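Local coordinates for D-alanyl-D-alanine carboxypeptidase (Penicillin binding protein) family protein (Francisella tularensis subsp. tularensis, PDB 6OSU) that probably removes the terminal D-alanine from the peptide stems of peptidoglycan precursors, as a penicillin-binding serine carboxypeptidase of the peptidase S11 family, at residues A[72-77]-A[134-139]; A[356-361]-A[378-383]; A[362-367]-A[399-404]. All blocks are in the same frame, centred on the assembly; numbering follows the deposited sequence.

Contact 1. Residues A[72-77]-A[134-139]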
loop_
_atom_site.group_PDB
_atom_site.type_symbol
_atom_site.label_atom_id
_atom_site.label_comp_id
_atom_site.label_asym_id
_atom_site.label_seq_id
_atom_site.Cartn_x
_atom_site.Cartn_y
_atom_site.Cartn_z
ATOM N N TYR A 72 7.525 -3.747 -9.133
ATOM C CA TYR A 72 6.816 -4.962 -8.737
ATOM C C TYR A 72 7.342 -6.174 -9.500
ATOM O O TYR A 72 7.606 -7.229 -8.914
ATOM C CB TYR A 72 5.316 -4.779 -8.978
ATOM C CG TYR A 72 4.439 -5.921 -8.515
ATOM C CD1 TYR A 72 3.800 -5.871 -7.282
ATOM C CD2 TYR A 72 4.233 -7.040 -9.317
ATOM C CE1 TYR A 72 2.991 -6.905 -6.855
ATOM C CE2 TYR A 72 3.425 -8.080 -8.899
ATOM C CZ TYR A 72 2.807 -8.008 -7.669
ATOM O OH TYR A 72 2.005 -9.041 -7.250
ATOM N N ILE A 73 7.495 -6.040 -10.817
ATOM C CA ILE A 73 7.964 -7.158 -11.626
ATOM C C ILE A 73 9.418 -7.491 -11.305
ATOM O O ILE A 73 9.817 -8.663 -11.314
ATOM C CB ILE A 73 7.755 -6.833 -13.115
ATOM C CG1 ILE A 73 6.261 -6.858 -13.445
ATOM C CG2 ILE A 73 8.538 -7.789 -13.990
ATOM C CD1 ILE A 73 5.923 -6.333 -14.816
ATOM N N VAL A 74 10.228 -6.474 -11.002
ATOM C CA VAL A 74 11.624 -6.708 -10.637
ATOM C C VAL A 74 11.709 -7.549 -9.369
ATOM O O VAL A 74 12.492 -8.502 -9.285
ATOM C CB VAL A 74 12.374 -5.372 -10.474
ATOM C CG1 VAL A 74 13.784 -5.613 -9.924
ATOM C CG2 VAL A 74 12.431 -4.624 -11.800
ATOM N N ALA A 75 10.902 -7.206 -8.360
ATOM C CA ALA A 75 10.900 -7.982 -7.122
ATOM C C ALA A 75 10.467 -9.420 -7.374
ATOM O O ALA A 75 11.029 -10.356 -6.795
ATOM C CB ALA A 75 9.986 -7.325 -6.086
ATOM N N SER A 76 9.472 -9.609 -8.245
ATOM C CA SER A 76 8.970 -10.947 -8.542
ATOM C C SER A 76 10.044 -11.819 -9.181
ATOM O O SER A 76 10.172 -13.003 -8.848
ATOM C CB SER A 76 7.743 -10.851 -9.448
ATOM O OG SER A 76 7.531 -12.070 -10.138
ATOM N N GLU A 77 10.828 -11.253 -10.101
ATOM C CA GLU A 77 11.889 -12.033 -10.731
ATOM C C GLU A 77 13.000 -12.373 -9.744
ATOM O O GLU A 77 13.614 -13.441 -9.847
ATOM C CB GLU A 77 12.444 -11.282 -11.940
ATOM C CG GLU A 77 11.465 -11.217 -13.098
ATOM C CD GLU A 77 10.993 -12.593 -13.530
ATOM O OE1 GLU A 77 11.838 -13.407 -13.964
ATOM O OE2 GLU A 77 9.778 -12.868 -13.426
ATOM N N GLU A 134 14.694 -3.202 -20.117
ATOM C CA GLU A 134 15.374 -3.812 -21.255
ATOM C C GLU A 134 15.971 -5.168 -20.898
ATOM O O GLU A 134 16.005 -6.072 -21.740
ATOM C CB GLU A 134 16.469 -2.883 -21.779
ATOM C CG GLU A 134 15.965 -1.613 -22.449
ATOM C CD GLU A 134 17.094 -0.775 -23.029
ATOM O OE1 GLU A 134 18.142 -0.630 -22.360
ATOM O OE2 GLU A 134 16.937 -0.272 -24.161
ATOM N N TYR A 135 16.437 -5.335 -19.659
ATOM C CA TYR A 135 17.098 -6.576 -19.273
ATOM C C TYR A 135 16.094 -7.700 -19.044
ATOM O O TYR A 135 16.302 -8.832 -19.495
ATOM C CB TYR A 135 17.941 -6.347 -18.017
ATOM C CG TYR A 135 18.776 -7.540 -17.626
ATOM C CD1 TYR A 135 20.056 -7.711 -18.135
ATOM C CD2 TYR A 135 18.285 -8.501 -16.750
ATOM C CE1 TYR A 135 20.825 -8.803 -17.782
ATOM C CE2 TYR A 135 19.048 -9.597 -16.392
ATOM C CZ TYR A 135 20.316 -9.743 -16.910
ATOM O OH TYR A 135 21.077 -10.834 -16.554
ATOM N N ILE A 136 15.000 -7.403 -18.342
ATOM C CA ILE A 136 14.022 -8.433 -18.009
ATOM C C ILE A 136 13.177 -8.796 -19.225
ATOM O O ILE A 136 12.828 -9.965 -19.427
ATOM C CB ILE A 136 13.150 -7.961 -16.832
ATOM C CG1 ILE A 136 14.007 -7.744 -15.584
ATOM C CG2 ILE A 136 12.025 -8.946 -16.555
ATOM C CD1 ILE A 136 13.277 -7.031 -14.463
ATOM N N GLY A 137 12.837 -7.811 -20.054
ATOM C CA GLY A 137 11.893 -8.039 -21.130
ATOM C C GLY A 137 12.483 -8.069 -22.524
ATOM O O GLY A 137 11.785 -8.413 -23.482
ATOM N N GLY A 138 13.759 -7.720 -22.661
ATOM C CA GLY A 138 14.368 -7.624 -23.975
ATOM C C GLY A 138 14.239 -6.229 -24.550
ATOM O O GLY A 138 15.216 -5.475 -24.607
ATOM N N THR A 139 13.036 -5.878 -24.982
ATOM C CA THR A 139 12.694 -4.518 -25.364
ATOM C C THR A 139 11.799 -3.907 -24.296
ATOM O O THR A 139 11.219 -4.610 -23.464
ATOM C CB THR A 139 11.982 -4.481 -26.721
ATOM O OG1 THR A 139 10.745 -5.201 -26.635
ATOM C CG2 THR A 139 12.857 -5.099 -27.801
#
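Ile136 makes all the contacts of segment 134-139 with segment 72-77, which lie on helices 126-137 and 66-79 in the helical part of the penicillin-binding, beta-lactamase-like fold. It comes from the last turn of its helix and lies against Ile73, Val74 and Glu77, residues that follow the i, i+1, i+4 spacing of one helix face. With CG1 anti to its carbonyl carbon (chi1 -62°) and the chain extended beyond (chi2 169°), Ile136 sends CD1 out to meet CG2 of Val74 at 3.7 Å, the two side chains crossing at about a right angle. Its other branch, CG2, turns to Ile73 and Glu77. The beta-branch thus serves two sets of neighbours, one through CD1 and the other through CG2. Val74, short and branched, also packs on Val113 and Val117 of helix 113-123, while Ile73 reaches Phe143 and Leu146 of helix 140-154. Helix 66-79 carries Lys67, the predicted proton acceptor, whose side chain is about 9 Å from that of Val74. Glu77 suits the margin: its chain, bent at chi2 (-56°), offers methylene carbon to the contact, and OE1 hydrogen-bonds Asn82. That methylene, CG of Glu77, lies 4.2 Å from CG2 of Ile136.

Contact 2. Residues A[356-361]-A[378-383]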
loop_
_atom_site.group_PDB
_atom_site.type_symbol
_atom_site.label_atom_id
_atom_site.label_comp_id
_atom_site.label_asym_id
_atom_site.label_seq_id
_atom_site.Cartn_x
_atom_site.Cartn_y
_atom_site.Cartn_z
ATOM N N LEU A 356 -30.907 -26.122 16.397
ATOM C CA LEU A 356 -30.176 -25.875 15.158
ATOM C C LEU A 356 -28.907 -25.084 15.448
ATOM O O LEU A 356 -28.969 -23.988 16.016
ATOM C CB LEU A 356 -31.043 -25.121 14.147
ATOM C CG LEU A 356 -30.362 -24.747 12.826
ATOM C CD1 LEU A 356 -29.950 -25.993 12.057
ATOM C CD2 LEU A 356 -31.260 -23.857 11.976
ATOM N N THR A 357 -27.763 -25.634 15.045
ATOM C CA THR A 357 -26.480 -24.947 15.105
ATOM C C THR A 357 -26.042 -24.578 13.694
ATOM O O THR A 357 -26.176 -25.379 12.764
ATOM C CB THR A 357 -25.407 -25.818 15.771
ATOM O OG1 THR A 357 -25.768 -26.066 17.135
ATOM C CG2 THR A 357 -24.049 -25.140 15.729
ATOM N N VAL A 358 -25.530 -23.357 13.540
ATOM C CA VAL A 358 -25.054 -22.857 12.260
ATOM C C VAL A 358 -23.628 -22.348 12.432
ATOM O O VAL A 358 -23.194 -21.997 13.532
ATOM C CB VAL A 358 -25.962 -21.743 11.696
ATOM C CG1 VAL A 358 -27.379 -22.258 11.509
ATOM C CG2 VAL A 358 -25.948 -20.530 12.616
ATOM N N ALA A 359 -22.899 -22.316 11.319
ATOM C CA ALA A 359 -21.517 -21.855 11.310
ATOM C C ALA A 359 -21.099 -21.599 9.870
ATOM O O ALA A 359 -21.721 -22.095 8.927
ATOM C CB ALA A 359 -20.573 -22.866 11.971
ATOM N N SER A 360 -20.039 -20.807 9.718
ATOM C CA SER A 360 -19.403 -20.553 8.434
ATOM C C SER A 360 -17.918 -20.874 8.533
ATOM O O SER A 360 -17.294 -20.663 9.578
ATOM C CB SER A 360 -19.601 -19.095 7.992
ATOM O OG SER A 360 -18.749 -18.768 6.904
ATOM N N ASN A 361 -17.355 -21.397 7.448
ATOM C CA ASN A 361 -15.925 -21.676 7.414
ATOM C C ASN A 361 -15.089 -20.423 7.187
ATOM O O ASN A 361 -13.858 -20.518 7.157
ATOM C CB ASN A 361 -15.607 -22.716 6.333
ATOM C CG ASN A 361 -16.139 -22.326 4.962
ATOM O OD1 ASN A 361 -16.644 -21.221 4.764
ATOM N ND2 ASN A 361 -16.017 -23.238 4.004
ATOM N N GLN A 378 -23.500 -9.911 17.290
ATOM C CA GLN A 378 -23.672 -11.005 16.344
ATOM C C GLN A 378 -25.137 -11.404 16.261
ATOM O O GLN A 378 -25.827 -11.513 17.280
ATOM C CB GLN A 378 -22.840 -12.220 16.756
ATOM C CG GLN A 378 -21.370 -12.145 16.401
ATOM C CD GLN A 378 -20.693 -13.501 16.474
ATOM O OE1 GLN A 378 -21.285 -14.479 16.935
ATOM N NE2 GLN A 378 -19.449 -13.567 16.013
ATOM N N GLY A 379 -25.606 -11.632 15.044
ATOM C CA GLY A 379 -26.978 -12.057 14.833
ATOM C C GLY A 379 -27.080 -12.988 13.649
ATOM O O GLY A 379 -26.289 -12.911 12.702
ATOM N N ILE A 380 -28.066 -13.878 13.703
ATOM C CA ILE A 380 -28.366 -14.792 12.607
ATOM C C ILE A 380 -29.647 -14.319 11.939
ATOM O O ILE A 380 -30.712 -14.305 12.568
ATOM C CB ILE A 380 -28.502 -16.244 13.090
ATOM C CG1 ILE A 380 -27.212 -16.705 13.764
ATOM C CG2 ILE A 380 -28.831 -17.156 11.921
ATOM C CD1 ILE A 380 -26.003 -16.683 12.844
ATOM N N GLU A 381 -29.545 -13.912 10.677
ATOM C CA GLU A 381 -30.709 -13.574 9.867
ATOM C C GLU A 381 -31.059 -14.789 9.019
ATOM O O GLU A 381 -30.358 -15.100 8.048
ATOM C CB GLU A 381 -30.459 -12.353 8.986
ATOM C CG GLU A 381 -31.562 -12.149 7.951
ATOM C CD GLU A 381 -31.476 -10.824 7.223
ATOM O OE1 GLU A 381 -30.354 -10.314 7.023
ATOM O OE2 GLU A 381 -32.545 -10.291 6.852
ATOM N N PHE A 382 -32.136 -15.475 9.384
ATOM C CA PHE A 382 -32.542 -16.650 8.635
ATOM C C PHE A 382 -33.292 -16.251 7.372
ATOM O O PHE A 382 -33.847 -15.154 7.262
ATOM C CB PHE A 382 -33.423 -17.565 9.488
ATOM C CG PHE A 382 -32.694 -18.234 10.612
ATOM C CD1 PHE A 382 -32.026 -19.431 10.405
ATOM C CD2 PHE A 382 -32.675 -17.670 11.877
ATOM C CE1 PHE A 382 -31.349 -20.053 11.436
ATOM C CE2 PHE A 382 -32.003 -18.287 12.915
ATOM C CZ PHE A 382 -31.339 -19.482 12.692
ATOM N N ASN A 383 -33.285 -17.157 6.407
ATOM C CA ASN A 383 -34.180 -17.051 5.270
ATOM C C ASN A 383 -35.609 -17.068 5.796
ATOM O O ASN A 383 -35.989 -18.024 6.492
ATOM C CB ASN A 383 -33.936 -18.205 4.298
ATOM C CG ASN A 383 -34.683 -18.042 2.987
ATOM O OD1 ASN A 383 -35.906 -17.901 2.966
ATOM N ND2 ASN A 383 -33.947 -18.061 1.883
#
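Leu356 overlaps the ring of Phe382 through a single methyl, CD2, which comes to 3.8 Å from the ring atom CE1. The pair joins strands 355-359 and 376-382 of the antiparallel sheet in the beta-rich C-terminal domain of the PBP5 type. The two strands are not neighbours in that sheet, since 409-417 and 395-403 come between them, and no hydrogen bond links the segments; side chains alone bridge the gap. Leucine suits its place because CG lies anti to the backbone N (chi1 177°) and the forked end can extend toward the aromatic group, the two side chains arriving from opposite directions. The methyl approaches the ring obliquely. Phe382 needs its length: its bond from the backbone does not aim at strand 355-359, but the ring end swings nearer. On one face of that ring sits CG2 of Ile380, 3.4 Å above the plane and offset toward the rim, so two residues of the same strand pack on each other as well as across.

Two residues along each strand, Val358 and Ile380 reach toward each other tip to tip. Both also lie on Val340 of strand 340-343, and Val358 touches Val396 while Ile380 touches Leu399, both of strand 395-403. The apolar layer is therefore shared by several strands. Beta-branched valine and isoleucine suit it, since they are at home in extended strands and put their methyls close to the backbone. With CG1 anti to the carbonyl carbon (chi1 -59°), Val358 has its CG2 between the backbone N and the carbonyl carbon, the more hindered site, and that methyl is the one used: CG2 stands 3.9 Å from CD1 of Ile380.

Contact 3. Residues A[362-367]-A[399-404]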
loop_
_atom_site.group_PDB
_atom_site.type_symbol
_atom_site.label_atom_id
_atom_site.label_comp_id
_atom_site.label_asym_id
_atom_site.label_seq_id
_atom_site.Cartn_x
_atom_site.Cartn_y
_atom_site.Cartn_z
ATOM N N GLN A 362 -15.721 -19.265 7.032
ATOM C CA GLN A 362 -15.027 -18.017 6.763
ATOM C C GLN A 362 -14.900 -17.192 8.038
ATOM O O GLN A 362 -15.710 -17.310 8.960
ATOM C CB GLN A 362 -15.766 -17.200 5.700
ATOM C CG GLN A 362 -16.033 -17.946 4.411
ATOM C CD GLN A 362 -14.787 -18.105 3.571
ATOM O OE1 GLN A 362 -14.211 -17.121 3.105
ATOM N NE2 GLN A 362 -14.357 -19.347 3.374
ATOM N N ASN A 363 -13.867 -16.357 8.080
ATOM C CA ASN A 363 -13.764 -15.358 9.126
ATOM C C ASN A 363 -14.571 -14.120 8.751
ATOM O O ASN A 363 -14.967 -13.927 7.596
ATOM C CB ASN A 363 -12.306 -14.953 9.363
ATOM C CG ASN A 363 -11.459 -16.086 9.898
ATOM O OD1 ASN A 363 -11.806 -16.723 10.892
ATOM N ND2 ASN A 363 -10.335 -16.342 9.240
ATOM N N ILE A 364 -14.818 -13.280 9.747
ATOM C CA ILE A 364 -15.206 -11.894 9.522
ATOM C C ILE A 364 -14.147 -11.050 10.217
ATOM O O ILE A 364 -14.201 -10.833 11.435
ATOM C CB ILE A 364 -16.612 -11.571 10.034
ATOM C CG1 ILE A 364 -17.656 -12.421 9.310
ATOM C CG2 ILE A 364 -16.917 -10.093 9.818
ATOM C CD1 ILE A 364 -19.089 -12.064 9.682
ATOM N N TYR A 365 -13.160 -10.603 9.449
ATOM C CA TYR A 365 -12.081 -9.749 9.928
ATOM C C TYR A 365 -12.214 -8.430 9.184
ATOM O O TYR A 365 -11.957 -8.369 7.976
ATOM C CB TYR A 365 -10.724 -10.411 9.690
ATOM C CG TYR A 365 -9.541 -9.676 10.276
ATOM C CD1 TYR A 365 -9.466 -9.405 11.639
ATOM C CD2 TYR A 365 -8.484 -9.274 9.470
ATOM C CE1 TYR A 365 -8.376 -8.737 12.176
ATOM C CE2 TYR A 365 -7.394 -8.609 9.995
ATOM C CZ TYR A 365 -7.342 -8.343 11.347
ATOM O OH TYR A 365 -6.254 -7.677 11.864
ATOM N N LYS A 366 -12.634 -7.381 9.895
ATOM C CA LYS A 366 -13.076 -6.152 9.253
ATOM C C LYS A 366 -12.431 -4.930 9.899
ATOM O O LYS A 366 -12.126 -4.918 11.095
ATOM C CB LYS A 366 -14.610 -6.036 9.313
ATOM C CG LYS A 366 -15.216 -5.078 8.299
ATOM C CD LYS A 366 -16.737 -5.054 8.394
ATOM C CE LYS A 366 -17.330 -3.809 7.732
ATOM N NZ LYS A 366 -17.389 -3.903 6.243
ATOM N N THR A 367 -12.224 -3.900 9.082
ATOM C CA THR A 367 -11.780 -2.593 9.558
ATOM C C THR A 367 -13.017 -1.749 9.847
ATOM O O THR A 367 -13.760 -1.387 8.928
ATOM C CB THR A 367 -10.880 -1.920 8.525
ATOM O OG1 THR A 367 -9.727 -2.737 8.287
ATOM C CG2 THR A 367 -10.435 -0.549 9.011
ATOM N N LEU A 399 -25.013 -14.875 8.974
ATOM C CA LEU A 399 -24.560 -14.309 10.237
ATOM C C LEU A 399 -24.349 -12.816 10.035
ATOM O O LEU A 399 -23.687 -12.397 9.080
ATOM C CB LEU A 399 -23.274 -14.975 10.729
ATOM C CG LEU A 399 -22.836 -14.557 12.140
ATOM C CD1 LEU A 399 -22.222 -15.730 12.881
ATOM C CD2 LEU A 399 -21.859 -13.385 12.120
ATOM N N VAL A 400 -24.920 -12.015 10.923
ATOM C CA VAL A 400 -24.984 -10.574 10.734
ATOM C C VAL A 400 -24.349 -9.880 11.930
ATOM O O VAL A 400 -24.588 -10.259 13.082
ATOM C CB VAL A 400 -26.440 -10.102 10.530
ATOM C CG1 VAL A 400 -26.514 -8.588 10.511
ATOM C CG2 VAL A 400 -27.008 -10.678 9.236
ATOM N N ILE A 401 -23.526 -8.873 11.648
ATOM C CA ILE A 401 -22.981 -7.973 12.657
ATOM C C ILE A 401 -23.720 -6.649 12.533
ATOM O O ILE A 401 -23.639 -5.981 11.495
ATOM C CB ILE A 401 -21.467 -7.777 12.487
ATOM C CG1 ILE A 401 -20.752 -9.128 12.464
ATOM C CG2 ILE A 401 -20.914 -6.896 13.602
ATOM C CD1 ILE A 401 -20.808 -9.863 13.770
ATOM N N THR A 402 -24.447 -6.274 13.580
ATOM C CA THR A 402 -25.215 -5.040 13.591
ATOM C C THR A 402 -24.625 -4.053 14.591
ATOM O O THR A 402 -23.878 -4.424 15.501
ATOM C CB THR A 402 -26.689 -5.305 13.925
ATOM O OG1 THR A 402 -26.779 -6.197 15.044
ATOM C CG2 THR A 402 -27.407 -5.916 12.735
ATOM N N LEU A 403 -24.973 -2.781 14.410
ATOM C CA LEU A 403 -24.478 -1.700 15.259
ATOM C C LEU A 403 -25.511 -1.428 16.347
ATOM O O LEU A 403 -26.522 -0.765 16.106
ATOM C CB LEU A 403 -24.194 -0.448 14.438
ATOM C CG LEU A 403 -23.660 0.739 15.241
ATOM C CD1 LEU A 403 -22.362 0.358 15.939
ATOM C CD2 LEU A 403 -23.460 1.952 14.349
ATOM N N GLY A 404 -25.248 -1.937 17.549
ATOM C CA GLY A 404 -26.166 -1.723 18.649
ATOM C C GLY A 404 -27.452 -2.513 18.478
ATOM O O GLY A 404 -27.477 -3.606 17.901
#
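Ile364 carries the whole of the contact for its segment, pressing on Leu399 and Ile401 of strand 395-403. Just before it, at Asn363, the amide oxygen OD1 accepts a hydrogen bond from the backbone N of Ala336, a polar tie fit for an exposed loop. Strand 364-369 then begins, paired antiparallel with strand 328-334: Ile364 bonds through its backbone to Tyr334, and its side chain, buried, drops toward the larger sheet of the C-terminal domain. Its CG1 is anti to the carbonyl carbon (chi1 -61°) and its chain runs on extended (chi2 -175°), which carries CD1 far enough to touch Leu399 CD2 at 3.9 Å. The two side chains approach at a slant. Leu399 meets it with one prong of its fork, holding CG anti to its own backbone N (chi1 -173°). The same CD1 of Ile364 lies 4.4 Å from CG1 of Ile401, a looser approach, so one methyl spans the side chains of two residues two apart on a strand, which face the same way. A long, unbranched-ended isoleucine arm suits this place, since a single terminal methyl can serve both neighbours. Val400 between them points away from segment 362-367 and packs on Glu381.

Farther on, Thr367 gives the strand polar ties: its OG1 bonds to Thr47 and Asn330, and its backbone N to OD2 of Asp49, joining this strand to the loop that follows strand 39-44. Across the contact there is no hydrogen bond or charge pair; the three touching residues are buried and wholly aliphatic, which implies that the two sheets meet here through hydrophobic burial rather than directional bonds.

Overall arrangement
Contact 1 comes first along the chain and belongs to the penicillin-binding catalytic region, between helices 66-79 and 126-137. Contacts 2 and 3 both fall in the PBP5-type C-terminal domain, about 48 and about 41 Å from contact 1, centre to centre, and contact 3 lies across the chain's centre from it. The later two are about 12 Å apart, centre to centre, and their segments alternate along the chain. Strands 376-382 and 395-403 are neighbours in one sheet, so contact 2 and contact 3 share it; Gln378 packs on Ile401. Strand 364-369, in a two-stranded sheet, follows 355-359. Contact 1 packs helices beside the predicted active site, while contacts 2 and 3 pack strands of the separate C-terminal domain.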